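Local coordinates for protein argonaute (Aquifex aeolicus, PDB 1YVU), which cleaves target RNA using short single-stranded DNA as a guide, with magnesium as its preferred cofactor, at residues T19-H28 and V78-F88; K487-F498 and K520-L528. One frame throughout, in Å; residues are numbered along the deposited sequence.

Contact 1: T19-H28 and V78-F88; sequences TTFTVFKPTH and VELKRVGEEEF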
# COMPACT_ATOMS: atom_id res chain seq x y z
N THR A 19 -16.87 -7.35 -36.02
CA THR A 19 -17.48 -7.69 -34.73
C THR A 19 -17.61 -9.21 -34.46
O THR A 19 -18.27 -9.62 -33.50
CB THR A 19 -18.87 -6.98 -34.60
OG1 THR A 19 -18.87 -5.78 -35.39
CG2 THR A 19 -19.14 -6.56 -33.18
N THR A 20 -16.97 -10.03 -35.30
CA THR A 20 -17.00 -11.50 -35.17
C THR A 20 -15.96 -12.01 -34.17
O THR A 20 -14.76 -11.70 -34.27
CB THR A 20 -16.82 -12.23 -36.54
OG1 THR A 20 -17.50 -11.50 -37.57
CG2 THR A 20 -17.42 -13.63 -36.46
N PHE A 21 -16.47 -12.75 -33.18
CA PHE A 21 -15.72 -13.36 -32.06
C PHE A 21 -15.94 -14.88 -31.89
O PHE A 21 -17.08 -15.35 -31.90
CB PHE A 21 -16.15 -12.72 -30.71
CG PHE A 21 -15.45 -11.45 -30.36
CD1 PHE A 21 -15.29 -10.41 -31.31
CD2 PHE A 21 -14.99 -11.25 -29.06
CE1 PHE A 21 -14.69 -9.18 -30.96
CE2 PHE A 21 -14.38 -10.03 -28.69
CZ PHE A 21 -14.23 -8.98 -29.64
N THR A 22 -14.85 -15.60 -31.63
CA THR A 22 -14.88 -17.04 -31.40
C THR A 22 -14.97 -17.38 -29.89
O THR A 22 -14.12 -16.99 -29.09
CB THR A 22 -13.65 -17.72 -32.04
OG1 THR A 22 -13.54 -17.30 -33.41
CG2 THR A 22 -13.78 -19.24 -32.02
N VAL A 23 -16.04 -18.09 -29.53
CA VAL A 23 -16.29 -18.50 -28.15
C VAL A 23 -15.67 -19.86 -27.84
O VAL A 23 -15.60 -20.75 -28.71
CB VAL A 23 -17.82 -18.54 -27.82
CG1 VAL A 23 -18.06 -18.67 -26.33
CG2 VAL A 23 -18.52 -17.31 -28.35
N PHE A 24 -15.17 -19.99 -26.61
CA PHE A 24 -14.54 -21.19 -26.07
C PHE A 24 -15.04 -21.45 -24.65
O PHE A 24 -14.91 -20.58 -23.80
CB PHE A 24 -13.00 -21.08 -26.09
CG PHE A 24 -12.38 -21.19 -27.46
CD1 PHE A 24 -11.88 -20.06 -28.11
CD2 PHE A 24 -12.35 -22.43 -28.14
CE1 PHE A 24 -11.37 -20.15 -29.44
CE2 PHE A 24 -11.84 -22.52 -29.48
CZ PHE A 24 -11.35 -21.38 -30.12
N LYS A 25 -15.69 -22.58 -24.42
CA LYS A 25 -16.16 -22.93 -23.07
C LYS A 25 -15.49 -24.26 -22.68
O LYS A 25 -15.32 -25.13 -23.57
CB LYS A 25 -17.70 -23.05 -23.03
CG LYS A 25 -18.31 -22.76 -21.65
CD LYS A 25 -19.63 -23.52 -21.43
CE LYS A 25 -20.25 -23.20 -20.08
NZ LYS A 25 -21.44 -24.03 -19.80
N PRO A 26 -15.04 -24.43 -21.40
CA PRO A 26 -14.39 -25.69 -20.99
C PRO A 26 -15.34 -26.86 -20.95
O PRO A 26 -16.56 -26.68 -20.85
CB PRO A 26 -13.86 -25.38 -19.59
CG PRO A 26 -13.70 -23.90 -19.60
CD PRO A 26 -14.94 -23.46 -20.28
N THR A 27 -14.81 -28.07 -21.09
CA THR A 27 -15.66 -29.25 -21.02
C THR A 27 -15.72 -29.72 -19.56
O THR A 27 -16.54 -30.57 -19.20
CB THR A 27 -15.18 -30.37 -21.97
OG1 THR A 27 -14.39 -29.80 -23.03
CG2 THR A 27 -16.37 -31.07 -22.63
N HIS A 28 -14.89 -29.10 -18.73
CA HIS A 28 -14.80 -29.39 -17.30
C HIS A 28 -15.52 -28.31 -16.47
O HIS A 28 -16.60 -27.85 -16.86
CB HIS A 28 -13.34 -29.51 -16.80
CG HIS A 28 -12.31 -29.69 -17.87
ND1 HIS A 28 -11.47 -30.78 -17.92
CD2 HIS A 28 -11.89 -28.84 -18.86
CE1 HIS A 28 -10.58 -30.61 -18.88
NE2 HIS A 28 -10.82 -29.45 -19.46
N VAL A 78 -4.20 -30.19 -17.37
CA VAL A 78 -4.49 -29.85 -18.76
C VAL A 78 -5.96 -29.46 -18.82
O VAL A 78 -6.79 -29.97 -18.04
CB VAL A 78 -4.21 -31.01 -19.74
CG1 VAL A 78 -4.02 -30.46 -21.16
CG2 VAL A 78 -2.99 -31.80 -19.33
N GLU A 79 -6.26 -28.47 -19.67
CA GLU A 79 -7.61 -27.94 -19.85
C GLU A 79 -8.06 -27.92 -21.30
O GLU A 79 -7.37 -27.39 -22.16
CB GLU A 79 -7.71 -26.51 -19.29
CG GLU A 79 -7.60 -26.39 -17.76
CD GLU A 79 -6.25 -25.86 -17.28
OE1 GLU A 79 -5.58 -25.10 -18.02
OE2 GLU A 79 -5.85 -26.20 -16.14
N LEU A 80 -9.23 -28.49 -21.56
CA LEU A 80 -9.78 -28.51 -22.91
C LEU A 80 -11.02 -27.63 -23.01
O LEU A 80 -11.78 -27.47 -22.04
CB LEU A 80 -9.98 -29.94 -23.45
CG LEU A 80 -11.29 -30.75 -23.51
CD1 LEU A 80 -11.17 -31.81 -24.55
CD2 LEU A 80 -11.61 -31.40 -22.19
N LYS A 81 -11.11 -26.94 -24.14
CA LYS A 81 -12.21 -26.04 -24.43
C LYS A 81 -12.47 -25.97 -25.92
O LYS A 81 -11.52 -25.98 -26.71
CB LYS A 81 -11.95 -24.64 -23.86
CG LYS A 81 -10.52 -24.30 -23.73
CD LYS A 81 -10.34 -23.05 -23.00
CE LYS A 81 -9.07 -22.49 -23.51
NZ LYS A 81 -9.27 -22.12 -24.95
N ARG A 82 -13.76 -25.95 -26.28
CA ARG A 82 -14.20 -25.91 -27.68
C ARG A 82 -15.28 -24.84 -27.97
O ARG A 82 -15.26 -23.82 -27.32
CB ARG A 82 -14.61 -27.34 -28.15
CG ARG A 82 -15.23 -28.27 -27.08
CD ARG A 82 -15.39 -29.73 -27.57
NE ARG A 82 -14.84 -30.72 -26.63
CZ ARG A 82 -15.32 -31.95 -26.41
NH1 ARG A 82 -16.38 -32.40 -27.07
NH2 ARG A 82 -14.76 -32.73 -25.49
N VAL A 83 -16.22 -25.10 -28.90
CA VAL A 83 -17.35 -24.24 -29.37
C VAL A 83 -16.95 -23.24 -30.46
O VAL A 83 -15.75 -23.09 -30.77
CB VAL A 83 -18.20 -23.49 -28.22
CG1 VAL A 83 -19.54 -22.87 -28.77
CG2 VAL A 83 -18.56 -24.45 -27.08
N GLY A 84 -17.97 -22.62 -31.07
CA GLY A 84 -17.79 -21.63 -32.11
C GLY A 84 -18.55 -20.32 -31.86
O GLY A 84 -19.21 -20.15 -30.84
N GLU A 85 -18.47 -19.45 -32.88
CA GLU A 85 -19.03 -18.09 -32.99
C GLU A 85 -20.28 -17.49 -32.33
O GLU A 85 -21.26 -18.17 -32.02
CB GLU A 85 -19.08 -17.70 -34.47
CG GLU A 85 -17.73 -17.38 -35.05
CD GLU A 85 -17.58 -17.83 -36.49
OE1 GLU A 85 -18.47 -17.50 -37.32
OE2 GLU A 85 -16.57 -18.51 -36.79
N GLU A 86 -20.20 -16.16 -32.19
CA GLU A 86 -21.22 -15.24 -31.65
C GLU A 86 -20.70 -13.80 -31.89
O GLU A 86 -19.50 -13.56 -31.89
CB GLU A 86 -21.48 -15.47 -30.15
CG GLU A 86 -22.83 -16.15 -29.84
CD GLU A 86 -23.28 -15.94 -28.40
OE1 GLU A 86 -23.96 -14.91 -28.16
OE2 GLU A 86 -22.96 -16.77 -27.52
N GLU A 87 -21.62 -12.87 -32.15
CA GLU A 87 -21.29 -11.47 -32.43
C GLU A 87 -21.44 -10.56 -31.21
O GLU A 87 -22.51 -10.49 -30.58
CB GLU A 87 -22.12 -10.94 -33.60
CG GLU A 87 -21.98 -11.77 -34.89
CD GLU A 87 -21.48 -10.95 -36.07
OE1 GLU A 87 -22.24 -10.07 -36.55
OE2 GLU A 87 -20.35 -11.20 -36.53
N PHE A 88 -20.36 -9.83 -30.95
CA PHE A 88 -20.16 -8.91 -29.82
C PHE A 88 -20.98 -7.60 -29.76
O PHE A 88 -20.89 -6.74 -30.64
CB PHE A 88 -18.65 -8.62 -29.76
CG PHE A 88 -18.22 -7.66 -28.68
CD1 PHE A 88 -18.15 -8.06 -27.34
CD2 PHE A 88 -17.82 -6.35 -29.03
CE1 PHE A 88 -17.68 -7.16 -26.35
CE2 PHE A 88 -17.36 -5.45 -28.04
CZ PHE A 88 -17.29 -5.86 -26.71
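Residues 19-28 and 78-88 run antiparallel and pair in two patches, Thr20 and Phe21 against Glu87 and Glu86, then Lys25 and Pro26 against Arg82 and Lys81, with the ladder interrupted around Val23 and Gly84. In the second patch Lys25 N bonds to Arg82 O and Arg82 N to Lys25 O, each at 3.2 Å. Across the interruption the backbones of Thr22 and Phe24 bond to Cys59 and Phe57, so 56-59 flanks the first segment there. Phe21 and Phe88 lie side by side with planes only 7° apart, yet the rings are slid so far that they barely overlap. What lies over the centre of the Phe21 ring is Phe88 CB, 4.1 Å from the centroid in a CH-pi contact. Phe88 turns CG anti to the backbone N (chi1 179°), which sets its ring alongside that of Phe21, where it also meets Phe91 edge-to-face. Val23, short and branched, sets CG2 against the aliphatic Glu86 CB at 3.9 Å. Beyond the second patch, Thr27 CG2 lies over one face of the Arg82 guanidinium, 3.7 Å from NH2. Past the last bridge, Leu80 N points at His28 NE2 in the ring plane, 2.8 Å away and nearly straight at 170°. Because NE2 is the acceptor, His28 is probably neutral, its imidazole taking the N-H much as a strand carbonyl would.

Contact 2: K487-F498 and K520-L528; sequences KLKEIEGKVDAF and KIFNSKGEL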
# COMPACT_ATOMS: atom_id res chain seq x y z
N LYS A 487 -9.91 17.01 20.61
CA LYS A 487 -10.71 15.96 19.99
C LYS A 487 -11.73 16.69 19.17
O LYS A 487 -12.01 17.86 19.45
CB LYS A 487 -11.39 15.02 21.00
CG LYS A 487 -12.50 15.63 21.87
CD LYS A 487 -13.04 14.61 22.85
CE LYS A 487 -14.20 15.19 23.63
NZ LYS A 487 -14.88 14.13 24.41
N LEU A 488 -12.26 16.02 18.16
CA LEU A 488 -13.26 16.58 17.26
C LEU A 488 -14.55 16.91 18.01
O LEU A 488 -14.86 16.28 19.03
CB LEU A 488 -13.55 15.60 16.11
CG LEU A 488 -12.42 15.34 15.12
CD1 LEU A 488 -12.51 13.94 14.59
CD2 LEU A 488 -12.47 16.37 13.98
N LYS A 489 -15.22 17.96 17.56
CA LYS A 489 -16.46 18.43 18.15
C LYS A 489 -17.64 17.67 17.59
O LYS A 489 -18.55 17.32 18.32
CB LYS A 489 -16.62 19.92 17.84
CG LYS A 489 -17.96 20.54 18.21
CD LYS A 489 -18.08 21.85 17.50
CE LYS A 489 -19.38 22.50 17.78
NZ LYS A 489 -19.13 23.90 18.23
N GLU A 490 -17.63 17.44 16.29
CA GLU A 490 -18.71 16.75 15.62
C GLU A 490 -18.10 15.99 14.45
O GLU A 490 -17.11 16.46 13.90
CB GLU A 490 -19.71 17.80 15.11
CG GLU A 490 -21.07 17.27 14.59
CD GLU A 490 -21.87 16.47 15.64
OE1 GLU A 490 -22.10 17.01 16.76
OE2 GLU A 490 -22.26 15.31 15.35
N ILE A 491 -18.54 14.75 14.22
CA ILE A 491 -18.10 14.00 13.04
C ILE A 491 -19.43 13.82 12.35
O ILE A 491 -20.41 13.41 13.00
CB ILE A 491 -17.54 12.59 13.33
CG1 ILE A 491 -16.10 12.70 13.84
CG2 ILE A 491 -17.53 11.72 12.06
CD1 ILE A 491 -15.50 11.38 14.30
N GLU A 492 -19.47 14.08 11.04
CA GLU A 492 -20.69 13.97 10.26
C GLU A 492 -21.23 12.54 10.20
O GLU A 492 -20.49 11.64 9.80
CB GLU A 492 -20.46 14.48 8.82
CG GLU A 492 -21.74 14.61 7.95
CD GLU A 492 -21.47 15.11 6.54
OE1 GLU A 492 -20.58 15.97 6.38
OE2 GLU A 492 -22.17 14.65 5.59
N GLY A 493 -22.42 12.32 10.77
CA GLY A 493 -23.02 11.01 10.63
C GLY A 493 -23.58 10.03 11.62
O GLY A 493 -23.90 8.92 11.17
N LYS A 494 -23.73 10.36 12.90
CA LYS A 494 -24.29 9.41 13.90
C LYS A 494 -23.86 7.93 13.71
O LYS A 494 -24.57 7.10 13.12
CB LYS A 494 -25.82 9.50 13.97
CG LYS A 494 -26.36 10.80 14.46
CD LYS A 494 -27.84 10.87 14.16
CE LYS A 494 -28.35 12.31 14.19
NZ LYS A 494 -29.83 12.45 13.89
N VAL A 495 -22.61 7.69 14.05
CA VAL A 495 -21.99 6.40 13.97
C VAL A 495 -21.54 6.18 15.39
O VAL A 495 -20.98 7.09 15.98
CB VAL A 495 -20.75 6.47 13.07
CG1 VAL A 495 -19.88 5.20 13.22
CG2 VAL A 495 -21.15 6.73 11.62
N ASP A 496 -21.71 4.98 15.92
CA ASP A 496 -21.33 4.71 17.30
C ASP A 496 -19.86 4.31 17.56
O ASP A 496 -19.39 4.48 18.69
CB ASP A 496 -22.35 3.76 17.96
CG ASP A 496 -23.80 4.31 17.93
OD1 ASP A 496 -24.06 5.43 17.44
OD2 ASP A 496 -24.73 3.61 18.39
N ALA A 497 -19.14 3.81 16.54
CA ALA A 497 -17.70 3.44 16.63
C ALA A 497 -17.03 3.22 15.28
O ALA A 497 -17.63 2.68 14.34
CB ALA A 497 -17.46 2.22 17.52
N PHE A 498 -15.78 3.67 15.19
CA PHE A 498 -14.96 3.56 13.97
C PHE A 498 -13.87 2.55 14.24
O PHE A 498 -12.96 2.80 15.04
CB PHE A 498 -14.34 4.93 13.63
CG PHE A 498 -15.35 5.97 13.29
CD1 PHE A 498 -16.00 6.69 14.29
CD2 PHE A 498 -15.71 6.21 11.96
CE1 PHE A 498 -17.02 7.64 13.98
CE2 PHE A 498 -16.72 7.15 11.64
CZ PHE A 498 -17.37 7.86 12.65
N LYS A 520 -8.23 -0.93 15.99
CA LYS A 520 -8.29 0.38 16.63
C LYS A 520 -9.74 0.84 16.66
O LYS A 520 -10.35 1.13 15.63
CB LYS A 520 -7.47 1.38 15.82
CG LYS A 520 -6.14 1.72 16.38
CD LYS A 520 -5.42 2.70 15.50
CE LYS A 520 -4.70 2.01 14.35
NZ LYS A 520 -3.27 2.50 14.15
N ILE A 521 -10.30 0.84 17.86
CA ILE A 521 -11.68 1.27 18.06
C ILE A 521 -11.72 2.74 18.50
O ILE A 521 -11.06 3.11 19.48
CB ILE A 521 -12.39 0.37 19.11
CG1 ILE A 521 -12.26 -1.08 18.67
CG2 ILE A 521 -13.86 0.75 19.22
CD1 ILE A 521 -12.45 -2.03 19.73
N PHE A 522 -12.51 3.54 17.76
CA PHE A 522 -12.68 4.97 18.02
C PHE A 522 -14.11 5.41 18.41
O PHE A 522 -15.08 4.65 18.28
CB PHE A 522 -12.21 5.79 16.81
CG PHE A 522 -10.71 5.86 16.66
CD1 PHE A 522 -10.00 4.85 15.96
CD2 PHE A 522 -10.00 6.96 17.18
CE1 PHE A 522 -8.58 4.95 15.78
CE2 PHE A 522 -8.59 7.09 17.01
CZ PHE A 522 -7.87 6.07 16.30
N ASN A 523 -14.19 6.66 18.91
CA ASN A 523 -15.39 7.39 19.40
C ASN A 523 -16.01 8.19 18.26
O ASN A 523 -15.36 8.42 17.25
CB ASN A 523 -14.93 8.44 20.43
CG ASN A 523 -15.80 8.47 21.67
OD1 ASN A 523 -17.02 8.38 21.59
ND2 ASN A 523 -15.17 8.62 22.83
N SER A 524 -17.22 8.71 18.48
CA SER A 524 -17.93 9.56 17.49
C SER A 524 -17.30 10.95 17.50
O SER A 524 -17.65 11.81 16.68
CB SER A 524 -19.40 9.67 17.84
OG SER A 524 -19.56 10.25 19.12
N LYS A 525 -16.45 11.18 18.49
CA LYS A 525 -15.72 12.43 18.67
C LYS A 525 -14.24 12.23 18.25
O LYS A 525 -13.39 13.10 18.42
CB LYS A 525 -15.85 12.91 20.12
CG LYS A 525 -17.29 13.14 20.59
CD LYS A 525 -18.00 14.13 19.67
CE LYS A 525 -19.52 13.97 19.66
NZ LYS A 525 -20.11 14.68 18.48
N GLY A 526 -13.96 11.04 17.71
CA GLY A 526 -12.64 10.70 17.21
C GLY A 526 -11.61 10.18 18.19
O GLY A 526 -10.52 9.81 17.73
N GLU A 527 -11.89 10.16 19.50
CA GLU A 527 -10.89 9.69 20.47
C GLU A 527 -10.73 8.18 20.57
O GLU A 527 -11.66 7.43 20.28
CB GLU A 527 -11.06 10.36 21.83
CG GLU A 527 -12.19 9.88 22.69
CD GLU A 527 -12.63 10.93 23.69
OE1 GLU A 527 -11.78 11.40 24.47
OE2 GLU A 527 -13.83 11.29 23.68
N LEU A 528 -9.52 7.73 20.93
CA LEU A 528 -9.21 6.31 21.01
C LEU A 528 -9.83 5.60 22.21
O LEU A 528 -9.47 5.84 23.37
CB LEU A 528 -7.69 6.06 20.97
CG LEU A 528 -7.23 4.59 20.83
CD1 LEU A 528 -7.50 4.04 19.40
CD2 LEU A 528 -5.78 4.45 21.20
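Glu527 and Lys487 each set CG between the backbone N and the carbonyl carbon (chi1 76° and 67°) and then run extended, so that Lys487 NZ meets Glu527 OE2 on its syn side at 3.1 Å, a salt bridge. Glu527 follows a type I turn, Asn523 to Gly526, with a G1 bulge; this turn joins strands 515-522 and 528-536 of the RNase H fold of the PIWI domain. Gly526 fits the bulge because its positive phi comes easily without a side chain. An alanine in place of Glu527 removes the carboxylate and would probably leave the Lys487 ammonium without its mate, free to swing off the turn. Lys525, bent at chi2 (-56°), reaches across to the loop of the other segment: its NZ bonds to Lys489 O at 3.1 Å and makes a longer salt bridge to Glu490 OE1 at 3.5 Å. A lysine suits this place, long enough to serve both a carbonyl and a carboxylate. Ile491 lays CD1 against the backbone of Ser524 and Gly526, and its other neighbours include Gln658 of helix 652-661. Where the strands begin to pair, Phe522 N bonds to Phe498 O at 2.9 Å, and the two CB atoms, Phe498 CB and Phe522 CB, touch at 3.9 Å. The Phe498 ring has Val495 CG1 over one face, while its edge, at CE1, meets Ser524 CA at 4.1 Å.

Overall arrangement
The two contacts sit in different lobes, their centres about 53 Å apart and their nearest atoms about 39 Å apart, and they share no strand. Contact 1, in the N-terminal domain, lies at the periphery, its centre about 37 Å from that of the chain, and is only partly buried, with many exposed residues; it relies on an interrupted backbone ladder, with an aromatic pair at one end and a histidine at the other. Contact 2 is more buried, its centre about 25 Å from that of the chain, and wraps a hairpin turn of the PIWI domain with a loop leading into strand 497-505. There lysine-carboxylate bridges lie on the more exposed side while phenylalanines fill the inner side. Only contact 2 lies near the probable active site: the Lys520 side chain is about 8 Å from that of Asp502, a calcium ligand.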